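Local coordinates for VAO-type flavoprotein oxidase VAO615 (Myceliophthora thermophila, PDB 6F72) that binds FAD through a double covalent link and is probably an oxidase whose reduced flavin reacts rapidly with oxygen, its substrate being still unknown, at residues A[55-60]-A[125-130]; A[150-155]-A[169-174]; A[339-344]-A[449-454]. One frame throughout, in Å; residues are numbered along the deposited sequence.

Contact 1: residues A[55-60]-A[125-130]; sequences IATVPQ and SYVVNV. With NAG (2-acetamido-2-deoxy-beta-D-glucopyranose), chain D.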
loop_
_atom_site.group_PDB
_atom_site.type_symbol
_atom_site.label_atom_id
_atom_site.label_comp_id
_atom_site.label_asym_id
_atom_site.label_seq_id
_atom_site.Cartn_x
_atom_site.Cartn_y
_atom_site.Cartn_z
ATOM N N ILE A 55 -0.047 -12.106 -22.370
ATOM C CA ILE A 55 0.448 -10.853 -22.943
ATOM C C ILE A 55 1.985 -10.869 -22.863
ATOM O O ILE A 55 2.542 -11.200 -21.826
ATOM C CB ILE A 55 -0.122 -9.606 -22.200
ATOM C CG1 ILE A 55 -1.657 -9.611 -22.184
ATOM C CG2 ILE A 55 0.391 -8.302 -22.820
ATOM C CD1 ILE A 55 -2.283 -8.386 -21.542
ATOM N N ALA A 56 2.658 -10.560 -23.970
ATOM C CA ALA A 56 4.094 -10.238 -23.956
ATOM C C ALA A 56 4.207 -8.800 -23.454
ATOM O O ALA A 56 3.548 -7.900 -23.987
ATOM C CB ALA A 56 4.713 -10.369 -25.348
ATOM N N THR A 57 5.007 -8.587 -22.412
ATOM C CA THR A 57 5.139 -7.259 -21.838
ATOM C C THR A 57 5.729 -6.274 -22.858
ATOM O O THR A 57 6.752 -6.537 -23.493
ATOM C CB THR A 57 5.993 -7.265 -20.554
ATOM O OG1 THR A 57 5.464 -8.224 -19.636
ATOM C CG2 THR A 57 6.017 -5.890 -19.906
ATOM N N VAL A 58 5.015 -5.171 -23.035
ATOM C CA VAL A 58 5.496 -4.027 -23.767
ATOM C C VAL A 58 5.278 -2.870 -22.806
ATOM O O VAL A 58 4.118 -2.495 -22.575
ATOM C CB VAL A 58 4.715 -3.787 -25.079
ATOM C CG1 VAL A 58 5.270 -2.561 -25.804
ATOM C CG2 VAL A 58 4.775 -5.016 -25.970
ATOM N N PRO A 59 6.377 -2.324 -22.223
ATOM C CA PRO A 59 6.266 -1.216 -21.266
ATOM C C PRO A 59 5.532 -0.030 -21.866
ATOM O O PRO A 59 5.654 0.220 -23.050
ATOM C CB PRO A 59 7.727 -0.885 -20.943
ATOM C CG PRO A 59 8.414 -2.199 -21.045
ATOM C CD PRO A 59 7.736 -2.894 -22.220
ATOM N N GLN A 60 4.747 0.661 -21.050
ATOM C CA GLN A 60 3.922 1.788 -21.500
ATOM C C GLN A 60 4.709 2.924 -22.207
ATOM O O GLN A 60 4.179 3.578 -23.104
ATOM C CB GLN A 60 3.120 2.332 -20.316
ATOM C CG GLN A 60 1.877 3.119 -20.697
ATOM C CD GLN A 60 1.082 3.577 -19.488
ATOM O OE1 GLN A 60 1.636 4.007 -18.482
ATOM N NE2 GLN A 60 -0.238 3.484 -19.591
ATOM N N SER A 125 8.461 -10.761 -18.086
ATOM C CA SER A 125 8.463 -11.081 -19.519
ATOM C C SER A 125 7.066 -11.278 -20.123
ATOM O O SER A 125 6.800 -10.842 -21.248
ATOM C CB SER A 125 9.278 -12.341 -19.759
ATOM O OG SER A 125 10.634 -12.131 -19.456
ATOM N N TYR A 126 6.197 -11.976 -19.388
ATOM C CA TYR A 126 4.824 -12.285 -19.824
ATOM C C TYR A 126 3.832 -12.046 -18.692
ATOM O O TYR A 126 4.160 -12.231 -17.510
ATOM C CB TYR A 126 4.704 -13.737 -20.294
ATOM C CG TYR A 126 5.414 -14.020 -21.593
ATOM C CD1 TYR A 126 4.764 -13.843 -22.825
ATOM C CD2 TYR A 126 6.741 -14.468 -21.597
ATOM C CE1 TYR A 126 5.426 -14.099 -24.025
ATOM C CE2 TYR A 126 7.412 -14.717 -22.780
ATOM C CZ TYR A 126 6.752 -14.546 -23.989
ATOM O OH TYR A 126 7.446 -14.810 -25.150
ATOM N N VAL A 127 2.619 -11.654 -19.076
ATOM C CA VAL A 127 1.573 -11.242 -18.137
ATOM C C VAL A 127 0.319 -12.094 -18.379
ATOM O O VAL A 127 -0.236 -12.095 -19.493
ATOM C CB VAL A 127 1.245 -9.732 -18.312
ATOM C CG1 VAL A 127 0.065 -9.310 -17.448
ATOM C CG2 VAL A 127 2.468 -8.852 -18.041
ATOM N N VAL A 128 -0.115 -12.822 -17.347
ATOM C CA VAL A 128 -1.378 -13.597 -17.409
ATOM C C VAL A 128 -2.537 -12.673 -17.051
ATOM O O VAL A 128 -2.661 -12.248 -15.898
ATOM C CB VAL A 128 -1.376 -14.834 -16.482
ATOM C CG1 VAL A 128 -2.699 -15.600 -16.596
ATOM C CG2 VAL A 128 -0.216 -15.752 -16.815
ATOM N N ASN A 129 -3.370 -12.354 -18.042
ATOM C CA ASN A 129 -4.526 -11.491 -17.841
ATOM C C ASN A 129 -5.648 -12.350 -17.244
ATOM O O ASN A 129 -6.524 -12.845 -17.965
ATOM C CB ASN A 129 -4.912 -10.810 -19.161
ATOM C CG ASN A 129 -6.164 -9.951 -19.059
ATOM O OD1 ASN A 129 -6.701 -9.704 -17.968
ATOM N ND2 ASN A 129 -6.633 -9.487 -20.222
ATOM N N VAL A 130 -5.604 -12.503 -15.911
ATOM C CA VAL A 130 -6.422 -13.486 -15.182
ATOM C C VAL A 130 -7.914 -13.158 -15.250
ATOM O O VAL A 130 -8.334 -12.028 -14.982
ATOM C CB VAL A 130 -5.946 -13.662 -13.713
ATOM C CG1 VAL A 130 -6.880 -14.576 -12.917
ATOM C CG2 VAL A 130 -4.520 -14.205 -13.662
HETATM C C1 NAG D . -7.816 -8.678 -20.374
HETATM C C2 NAG D . -7.934 -7.577 -21.444
HETATM C C3 NAG D . -9.301 -6.895 -21.350
HETATM C C4 NAG D . -10.455 -7.905 -21.457
HETATM C C5 NAG D . -10.262 -8.960 -20.361
HETATM C C6 NAG D . -11.331 -10.056 -20.385
HETATM C C7 NAG D . -5.718 -6.617 -21.989
HETATM C C8 NAG D . -4.806 -5.454 -21.730
HETATM N N2 NAG D . -6.888 -6.567 -21.343
HETATM O O3 NAG D . -9.419 -5.877 -22.350
HETATM O O4 NAG D . -11.705 -7.236 -21.241
HETATM O O5 NAG D . -8.957 -9.562 -20.457
HETATM O O6 NAG D . -11.051 -11.011 -21.418
HETATM O O7 NAG D . -5.388 -7.536 -22.727
#
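I55 and V127 face each other as an antiparallel hydrogen-bonded pair, and their two backbone bonds are the centre of the contact. V127 N gives its proton to I55 O at 2.8 Å, while I55 N returns a bond to V127 O at 2.9 Å. From CB outward, I55 first meets V127: its CB sits 4.1 Å from V127 CB and also packs on V127 O, and CG1 stays near the same carbonyl. With CG1 anti to its own carbonyl carbon (chi1 -56°) and the chain extended beyond it, CD1 reaches past V127 to the sugar on N129, where it lies against the acetamide group, 3.4 Å from NAG O7. The sugar is N-linked, N129 ND2 being bonded to its C1. Strand 54-56 is an edge strand of a four-stranded mixed sheet; 126-129, within the FAD-binding PCMH-type range, lies next to it and pairs in turn with 169-172. On the sheet face carrying A56 and Y126, A56 CB lies 4.0 Å from Y126 CE1, and the ring of Y126 also stacks with W43. Past the strand end, T57 N bonds almost straight (174°) to S125 O, 3.1 Å away. T57 OG1 touches V127 CG2 at 3.5 Å, the two side chains crossing at about a right angle, and the hydroxyl OG1 of T57 is hydrogen-bonded to P124 O.

Contact 2: residues A[150-155]-A[169-174]; sequences IVIKNT and LSLWMH. With FAD (flavin-adenine dinucleotide), chain E.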
loop_
_atom_site.group_PDB
_atom_site.type_symbol
_atom_site.label_atom_id
_atom_site.label_comp_id
_atom_site.label_asym_id
_atom_site.label_seq_id
_atom_site.Cartn_x
_atom_site.Cartn_y
_atom_site.Cartn_z
ATOM N N ILE A 150 7.061 -16.861 -10.648
ATOM C CA ILE A 150 5.749 -16.239 -10.579
ATOM C C ILE A 150 5.854 -14.885 -9.906
ATOM O O ILE A 150 6.523 -14.735 -8.885
ATOM C CB ILE A 150 4.706 -17.157 -9.877
ATOM C CG1 ILE A 150 4.284 -18.301 -10.823
ATOM C CG2 ILE A 150 3.493 -16.367 -9.381
ATOM C CD1 ILE A 150 3.381 -17.892 -11.981
ATOM N N VAL A 151 5.203 -13.902 -10.505
ATOM C CA VAL A 151 5.020 -12.606 -9.883
ATOM C C VAL A 151 3.520 -12.404 -9.810
ATOM O O VAL A 151 2.783 -12.923 -10.652
ATOM C CB VAL A 151 5.741 -11.488 -10.701
ATOM C CG1 VAL A 151 4.975 -10.170 -10.708
ATOM C CG2 VAL A 151 7.149 -11.283 -10.172
ATOM N N ILE A 152 3.070 -11.662 -8.807
ATOM C CA ILE A 152 1.670 -11.296 -8.718
ATOM C C ILE A 152 1.531 -9.779 -8.738
ATOM O O ILE A 152 2.114 -9.088 -7.905
ATOM C CB ILE A 152 0.972 -11.926 -7.473
ATOM C CG1 ILE A 152 1.169 -13.453 -7.445
ATOM C CG2 ILE A 152 -0.518 -11.590 -7.465
ATOM C CD1 ILE A 152 0.875 -14.123 -6.104
ATOM N N LYS A 153 0.743 -9.268 -9.675
ATOM C CA LYS A 153 0.548 -7.826 -9.774
ATOM C C LYS A 153 -0.916 -7.481 -9.878
ATOM O O LYS A 153 -1.638 -8.042 -10.692
ATOM C CB LYS A 153 1.328 -7.198 -10.966
ATOM C CG LYS A 153 1.287 -5.668 -10.916
ATOM C CD LYS A 153 1.700 -4.943 -12.180
ATOM C CE LYS A 153 0.532 -4.778 -13.131
ATOM N NZ LYS A 153 0.620 -3.520 -13.921
ATOM N N ASN A 154 -1.324 -6.512 -9.071
ATOM C CA ASN A 154 -2.691 -6.059 -9.025
ATOM C C ASN A 154 -2.786 -4.663 -9.636
ATOM O O ASN A 154 -3.376 -4.507 -10.707
ATOM C CB ASN A 154 -3.226 -6.138 -7.583
ATOM C CG ASN A 154 -4.601 -5.520 -7.423
ATOM O OD1 ASN A 154 -5.374 -5.430 -8.378
ATOM N ND2 ASN A 154 -4.913 -5.092 -6.207
ATOM N N THR A 155 -2.204 -3.674 -8.963
ATOM C CA THR A 155 -2.205 -2.263 -9.381
ATOM C C THR A 155 -0.783 -1.748 -9.737
ATOM O O THR A 155 -0.639 -0.727 -10.426
ATOM C CB THR A 155 -2.766 -1.328 -8.265
ATOM O OG1 THR A 155 -1.915 -1.382 -7.109
ATOM C CG2 THR A 155 -4.179 -1.708 -7.849
ATOM N N LEU A 169 6.807 -14.632 -15.098
ATOM C CA LEU A 169 5.420 -14.716 -15.516
ATOM C C LEU A 169 4.585 -14.077 -14.414
ATOM O O LEU A 169 4.658 -14.503 -13.256
ATOM C CB LEU A 169 5.011 -16.181 -15.716
ATOM C CG LEU A 169 3.579 -16.467 -16.178
ATOM C CD1 LEU A 169 3.380 -15.980 -17.600
ATOM C CD2 LEU A 169 3.269 -17.948 -16.058
ATOM N N SER A 170 3.812 -13.055 -14.774
ATOM C CA SER A 170 3.037 -12.296 -13.793
ATOM C C SER A 170 1.558 -12.653 -13.827
ATOM O O SER A 170 0.949 -12.708 -14.894
ATOM C CB SER A 170 3.216 -10.787 -13.993
ATOM O OG SER A 170 2.279 -10.040 -13.223
ATOM N N LEU A 171 0.991 -12.893 -12.644
ATOM C CA LEU A 171 -0.442 -13.099 -12.508
ATOM C C LEU A 171 -1.050 -11.737 -12.288
ATOM O O LEU A 171 -0.901 -11.126 -11.224
ATOM C CB LEU A 171 -0.768 -14.068 -11.369
ATOM C CG LEU A 171 -0.051 -15.416 -11.461
ATOM C CD1 LEU A 171 -0.197 -16.214 -10.181
ATOM C CD2 LEU A 171 -0.536 -16.203 -12.673
ATOM N N TRP A 172 -1.699 -11.248 -13.334
ATOM C CA TRP A 172 -2.207 -9.891 -13.343
ATOM C C TRP A 172 -3.667 -9.940 -12.961
ATOM O O TRP A 172 -4.488 -10.420 -13.729
ATOM C CB TRP A 172 -1.981 -9.244 -14.721
ATOM C CG TRP A 172 -2.381 -7.804 -14.844
ATOM C CD1 TRP A 172 -2.169 -6.817 -13.931
ATOM C CD2 TRP A 172 -3.012 -7.174 -15.970
ATOM N NE1 TRP A 172 -2.646 -5.617 -14.395
ATOM C CE2 TRP A 172 -3.162 -5.799 -15.650
ATOM C CE3 TRP A 172 -3.471 -7.634 -17.218
ATOM C CZ2 TRP A 172 -3.757 -4.874 -16.527
ATOM C CZ3 TRP A 172 -4.067 -6.708 -18.099
ATOM C CH2 TRP A 172 -4.204 -5.341 -17.736
ATOM N N MET A 173 -3.966 -9.417 -11.776
ATOM C CA MET A 173 -5.254 -9.577 -11.095
ATOM C C MET A 173 -6.170 -8.379 -11.265
ATOM O O MET A 173 -7.323 -8.414 -10.812
ATOM C CB MET A 173 -5.031 -9.786 -9.575
ATOM C CG MET A 173 -3.943 -10.786 -9.229
ATOM S SD MET A 173 -4.140 -12.374 -10.071
ATOM C CE MET A 173 -5.529 -13.003 -9.151
ATOM N N HIS A 174 -5.649 -7.342 -11.916
ATOM C CA HIS A 174 -6.298 -6.032 -12.088
ATOM C C HIS A 174 -7.741 -6.046 -12.587
ATOM O O HIS A 174 -8.535 -5.176 -12.214
ATOM C CB HIS A 174 -5.440 -5.166 -13.034
ATOM C CG HIS A 174 -6.039 -3.835 -13.379
ATOM N ND1 HIS A 174 -6.394 -2.904 -12.427
ATOM C CD2 HIS A 174 -6.316 -3.271 -14.578
ATOM C CE1 HIS A 174 -6.889 -1.833 -13.023
ATOM N NE2 HIS A 174 -6.844 -2.027 -14.329
HETATM P PA FAD E . 0.438 -4.272 -5.921
HETATM O O1A FAD E . 1.822 -3.703 -6.095
HETATM O O2A FAD E . -0.250 -4.745 -7.172
HETATM O O5B FAD E . 0.518 -5.469 -4.852
HETATM C C5B FAD E . 1.285 -5.361 -3.652
HETATM C C4B FAD E . 1.710 -6.731 -3.137
HETATM O O4B FAD E . 0.555 -7.548 -2.934
HETATM C C3B FAD E . 2.612 -7.507 -4.078
HETATM O O3B FAD E . 3.530 -8.242 -3.259
HETATM C C2B FAD E . 1.686 -8.475 -4.794
HETATM O O2B FAD E . 2.360 -9.678 -5.171
HETATM C C1B FAD E . 0.620 -8.734 -3.743
HETATM N N9A FAD E . -0.738 -8.980 -4.285
HETATM C C8A FAD E . -1.583 -8.034 -4.748
HETATM N N7A FAD E . -2.761 -8.590 -5.130
HETATM C C5A FAD E . -2.674 -9.910 -4.899
HETATM C C6A FAD E . -3.566 -11.077 -5.077
HETATM N N6A FAD E . -4.799 -10.904 -5.602
HETATM N N1A FAD E . -3.102 -12.296 -4.718
HETATM C C2A FAD E . -1.867 -12.476 -4.200
HETATM N N3A FAD E . -1.003 -11.450 -4.003
HETATM C C4A FAD E . -1.343 -10.169 -4.329
HETATM N N1 FAD E . -1.464 1.997 2.358
HETATM C C2 FAD E . -2.192 2.297 3.463
HETATM O O2 FAD E . -2.238 1.469 4.404
HETATM N N3 FAD E . -2.866 3.463 3.577
HETATM C C4 FAD E . -2.867 4.415 2.630
HETATM O O4 FAD E . -3.504 5.482 2.782
HETATM C C4X FAD E . -2.103 4.154 1.390
HETATM N N5 FAD E . -2.062 5.051 0.382
HETATM C C5X FAD E . -1.352 4.811 -0.758
HETATM C C6 FAD E . -1.325 5.761 -1.802
HETATM C C7 FAD E . -0.585 5.482 -2.972
HETATM C C7M FAD E . -0.562 6.521 -4.079
HETATM C C8 FAD E . 0.158 4.177 -3.112
HETATM C C8M FAD E . 0.900 3.740 -4.367
HETATM C C9 FAD E . 0.115 3.254 -2.071
HETATM C C9A FAD E . -0.605 3.516 -0.901
HETATM N N10 FAD E . -0.654 2.557 0.139
HETATM C C10 FAD E . -1.383 2.856 1.310
HETATM C "C1'" FAD E . 0.112 1.318 0.027
HETATM C "C2'" FAD E . -0.617 0.039 -0.258
HETATM O "O2'" FAD E . -1.292 -0.350 0.936
HETATM C "C3'" FAD E . 0.469 -0.968 -0.617
HETATM O "O3'" FAD E . 1.371 -0.426 -1.606
HETATM C "C4'" FAD E . -0.131 -2.273 -1.118
HETATM O "O4'" FAD E . 0.896 -3.262 -1.213
HETATM C "C5'" FAD E . -0.871 -2.085 -2.443
HETATM O "O5'" FAD E . -1.339 -3.324 -2.953
HETATM P P FAD E . -1.861 -3.408 -4.470
HETATM O O1P FAD E . -2.816 -2.275 -4.714
HETATM O O2P FAD E . -2.263 -4.850 -4.676
HETATM O O3P FAD E . -0.498 -3.129 -5.292
HETATM O O HOH W 1 -2.120 -3.097 -12.841
HETATM O O HOH W 2 -6.480 -3.417 -9.680
#
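K153 runs alongside W172, both side chains leaving the same face of the sheet, with K153 CE 3.5 Å from W172 CD1. The strand and the loop that follows it give polar groups to the cofactor: I152 O accepts from the ribose O2B, N154 N and T155 N both bond to FAD O2A, the former at 2.8 Å, and N154 ND2 reaches FAD O2P at 3.1 Å. I152 CG2 touches both M173 CG and the adenine. The lysine starts extended, its CG anti to the backbone N (chi1 -171°), and later bends bring NZ to a water that accepts from it and, at the indole edge, from W172 NE1 at 3.0 Å, and donates to N154 O. Further out, NZ is held by D97 O and A94 O, and four parallel-strand bonds set the register, among them L171 N to V151 O at 2.7 Å. On the opposite sheet face I150 CG2 meets L171 CD1 at 3.8 Å; helix 133-146 covers I150 and L171, and V288 covers I152 and L171. Such a grip on the diphosphate, at the C-terminal end of a parallel strand, belongs to the FAD site of the PCMH-type domain.

Contact 3: residues A[339-344]-A[449-454]; sequences SFTYSV and YCDSFS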
loop_
_atom_site.group_PDB
_atom_site.type_symbol
_atom_site.label_atom_id
_atom_site.label_comp_id
_atom_site.label_asym_id
_atom_site.label_seq_id
_atom_site.Cartn_x
_atom_site.Cartn_y
_atom_site.Cartn_z
ATOM N N SER A 339 -10.332 10.536 13.184
ATOM C CA SER A 339 -8.939 10.516 12.744
ATOM C C SER A 339 -8.478 11.846 12.173
ATOM O O SER A 339 -9.291 12.633 11.663
ATOM C CB SER A 339 -8.724 9.438 11.689
ATOM O OG SER A 339 -9.429 9.762 10.502
ATOM N N PHE A 340 -7.166 12.079 12.259
ATOM C CA PHE A 340 -6.501 13.127 11.488
ATOM C C PHE A 340 -5.511 12.515 10.530
ATOM O O PHE A 340 -4.675 11.694 10.923
ATOM C CB PHE A 340 -5.776 14.127 12.394
ATOM C CG PHE A 340 -6.635 15.267 12.848
ATOM C CD1 PHE A 340 -7.189 16.162 11.919
ATOM C CD2 PHE A 340 -6.880 15.470 14.209
ATOM C CE1 PHE A 340 -7.983 17.226 12.346
ATOM C CE2 PHE A 340 -7.669 16.531 14.646
ATOM C CZ PHE A 340 -8.226 17.407 13.712
ATOM N N THR A 341 -5.642 12.897 9.262
ATOM C CA THR A 341 -4.598 12.687 8.274
ATOM C C THR A 341 -3.962 14.062 8.013
ATOM O O THR A 341 -4.667 15.060 7.809
ATOM C CB THR A 341 -5.125 11.926 7.023
ATOM O OG1 THR A 341 -4.024 11.517 6.204
ATOM C CG2 THR A 341 -6.119 12.752 6.170
ATOM N N TYR A 342 -2.634 14.130 8.095
ATOM C CA TYR A 342 -1.962 15.409 8.069
ATOM C C TYR A 342 -0.580 15.408 7.412
ATOM O O TYR A 342 0.075 14.368 7.309
ATOM C CB TYR A 342 -1.902 16.039 9.465
ATOM C CG TYR A 342 -1.198 15.230 10.513
ATOM C CD1 TYR A 342 -1.861 14.203 11.178
ATOM C CD2 TYR A 342 0.128 15.505 10.867
ATOM C CE1 TYR A 342 -1.226 13.450 12.149
ATOM C CE2 TYR A 342 0.770 14.764 11.854
ATOM C CZ TYR A 342 0.080 13.738 12.487
ATOM O OH TYR A 342 0.686 12.974 13.439
ATOM N N SER A 343 -0.173 16.595 6.964
ATOM C CA SER A 343 1.134 16.849 6.375
ATOM C C SER A 343 1.988 17.592 7.395
ATOM O O SER A 343 1.563 18.610 7.953
ATOM C CB SER A 343 0.974 17.693 5.117
ATOM O OG SER A 343 2.217 17.864 4.467
ATOM N N VAL A 344 3.171 17.052 7.665
ATOM C CA VAL A 344 4.113 17.679 8.592
ATOM C C VAL A 344 5.219 18.333 7.750
ATOM O O VAL A 344 6.046 17.636 7.164
ATOM C CB VAL A 344 4.732 16.666 9.597
ATOM C CG1 VAL A 344 5.666 17.366 10.583
ATOM C CG2 VAL A 344 3.661 15.896 10.361
ATOM N N TYR A 449 3.476 12.797 5.196
ATOM C CA TYR A 449 2.151 12.540 5.721
ATOM C C TYR A 449 2.174 11.642 6.940
ATOM O O TYR A 449 2.993 10.718 7.042
ATOM C CB TYR A 449 1.249 11.941 4.651
ATOM C CG TYR A 449 0.940 12.901 3.530
ATOM C CD1 TYR A 449 -0.006 13.934 3.701
ATOM C CD2 TYR A 449 1.580 12.775 2.281
ATOM C CE1 TYR A 449 -0.299 14.818 2.664
ATOM C CE2 TYR A 449 1.290 13.650 1.237
ATOM C CZ TYR A 449 0.353 14.669 1.435
ATOM O OH TYR A 449 0.072 15.547 0.407
ATOM N N CYS A 450 1.268 11.945 7.863
ATOM C CA CYS A 450 0.946 11.050 8.953
ATOM C C CYS A 450 -0.535 10.764 8.992
ATOM O O CYS A 450 -1.365 11.622 8.661
ATOM C CB CYS A 450 1.337 11.648 10.285
ATOM S SG CYS A 450 3.081 11.907 10.493
ATOM N N ASP A 451 -0.855 9.549 9.411
ATOM C CA ASP A 451 -2.207 9.244 9.794
ATOM C C ASP A 451 -2.265 8.918 11.271
ATOM O O ASP A 451 -1.282 8.446 11.844
ATOM C CB ASP A 451 -2.756 8.095 8.980
ATOM C CG ASP A 451 -3.981 8.494 8.217
ATOM O OD1 ASP A 451 -3.789 9.008 7.083
ATOM O OD2 ASP A 451 -5.113 8.311 8.764
ATOM N N SER A 452 -3.427 9.174 11.862
ATOM C CA SER A 452 -3.668 8.910 13.273
ATOM C C SER A 452 -4.904 8.041 13.440
ATOM O O SER A 452 -5.886 8.176 12.693
ATOM C CB SER A 452 -3.795 10.218 14.048
ATOM O OG SER A 452 -4.803 11.043 13.497
ATOM N N PHE A 453 -4.842 7.147 14.425
ATOM C CA PHE A 453 -5.842 6.086 14.594
ATOM C C PHE A 453 -5.782 5.473 15.987
ATOM O O PHE A 453 -4.725 5.468 16.627
ATOM C CB PHE A 453 -5.616 4.969 13.553
ATOM C CG PHE A 453 -4.254 4.338 13.632
ATOM C CD1 PHE A 453 -4.016 3.254 14.484
ATOM C CD2 PHE A 453 -3.200 4.844 12.885
ATOM C CE1 PHE A 453 -2.755 2.688 14.584
ATOM C CE2 PHE A 453 -1.939 4.278 12.972
ATOM C CZ PHE A 453 -1.711 3.200 13.820
ATOM N N SER A 454 -6.921 4.942 16.432
ATOM C CA SER A 454 -6.984 4.027 17.565
ATOM C C SER A 454 -7.694 2.753 17.089
ATOM O O SER A 454 -8.857 2.800 16.706
ATOM C CB SER A 454 -7.714 4.674 18.743
ATOM O OG SER A 454 -7.781 3.777 19.832
#
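Y342 lays one face of its ring over C450, and this is the tight part of the contact. C450 CB stands 3.3 Å above the ring plane, displaced toward the rim, and comes 3.3 Å from Y342 CZ, a CH-pi contact; SG lies obliquely off the same ring and goes on to its disulfide with C476. The tyrosine ring gets there because CG is set between its backbone N and carbonyl carbon (chi1 59°), which swings it across the facing strand. V344 CG2 touches the sulfur from the next position on this face, 4.0 Å away. Beneath the ring, Y342 and C450 form an antiparallel hydrogen-bonded pair, Y342 N to C450 O and C450 N to Y342 O. Two residues along, beyond the T341-D451 pair, F340 O is gripped twice by S452: weakly by its N, and by OG at 2.7 Å, in the carbonyl plane on a lone pair.

The other sheet face is more polar. There T341 OG1 donates to D451 OD1 at 2.7 Å, arriving from above the carboxylate plane (45° out of it). D451 OD2, buried by the contact, has no partner in the model. The loose end of this face lies toward solvent: the exposed Y449 ring meets S343 only through CE1 and CD1 to CB, no nearer than 4.0 Å.

The two strands are central in a seven-stranded antiparallel sheet, strand 348-356 flanking 339-344 and strand 472-480 flanking 448-452, with helix 316-335 packed over the face that holds F340, Y342 and S452.

In the fold
Contacts 1 and 2 are two joints of one mixed sheet, in which strands 126-129 and 169-172 are neighbours: V128 N and S170 O lie 2.7 Å apart, a probable hydrogen bond, and V127 packs on W172. Contact 1, at the sheet's edge, is partly buried and meets sugar; contact 2, fully buried, turns its polar loop ends to the cofactor. Contact 3 belongs to a separate antiparallel sheet on the opposite side of the chain's centre, its centre about 31 Å from that of contact 2. Like contact 2 it is mostly buried, but its chemistry is a disulfide cysteine packed against an aromatic ring and a threonine-aspartate bond, where contact 2 meets cofactor and water.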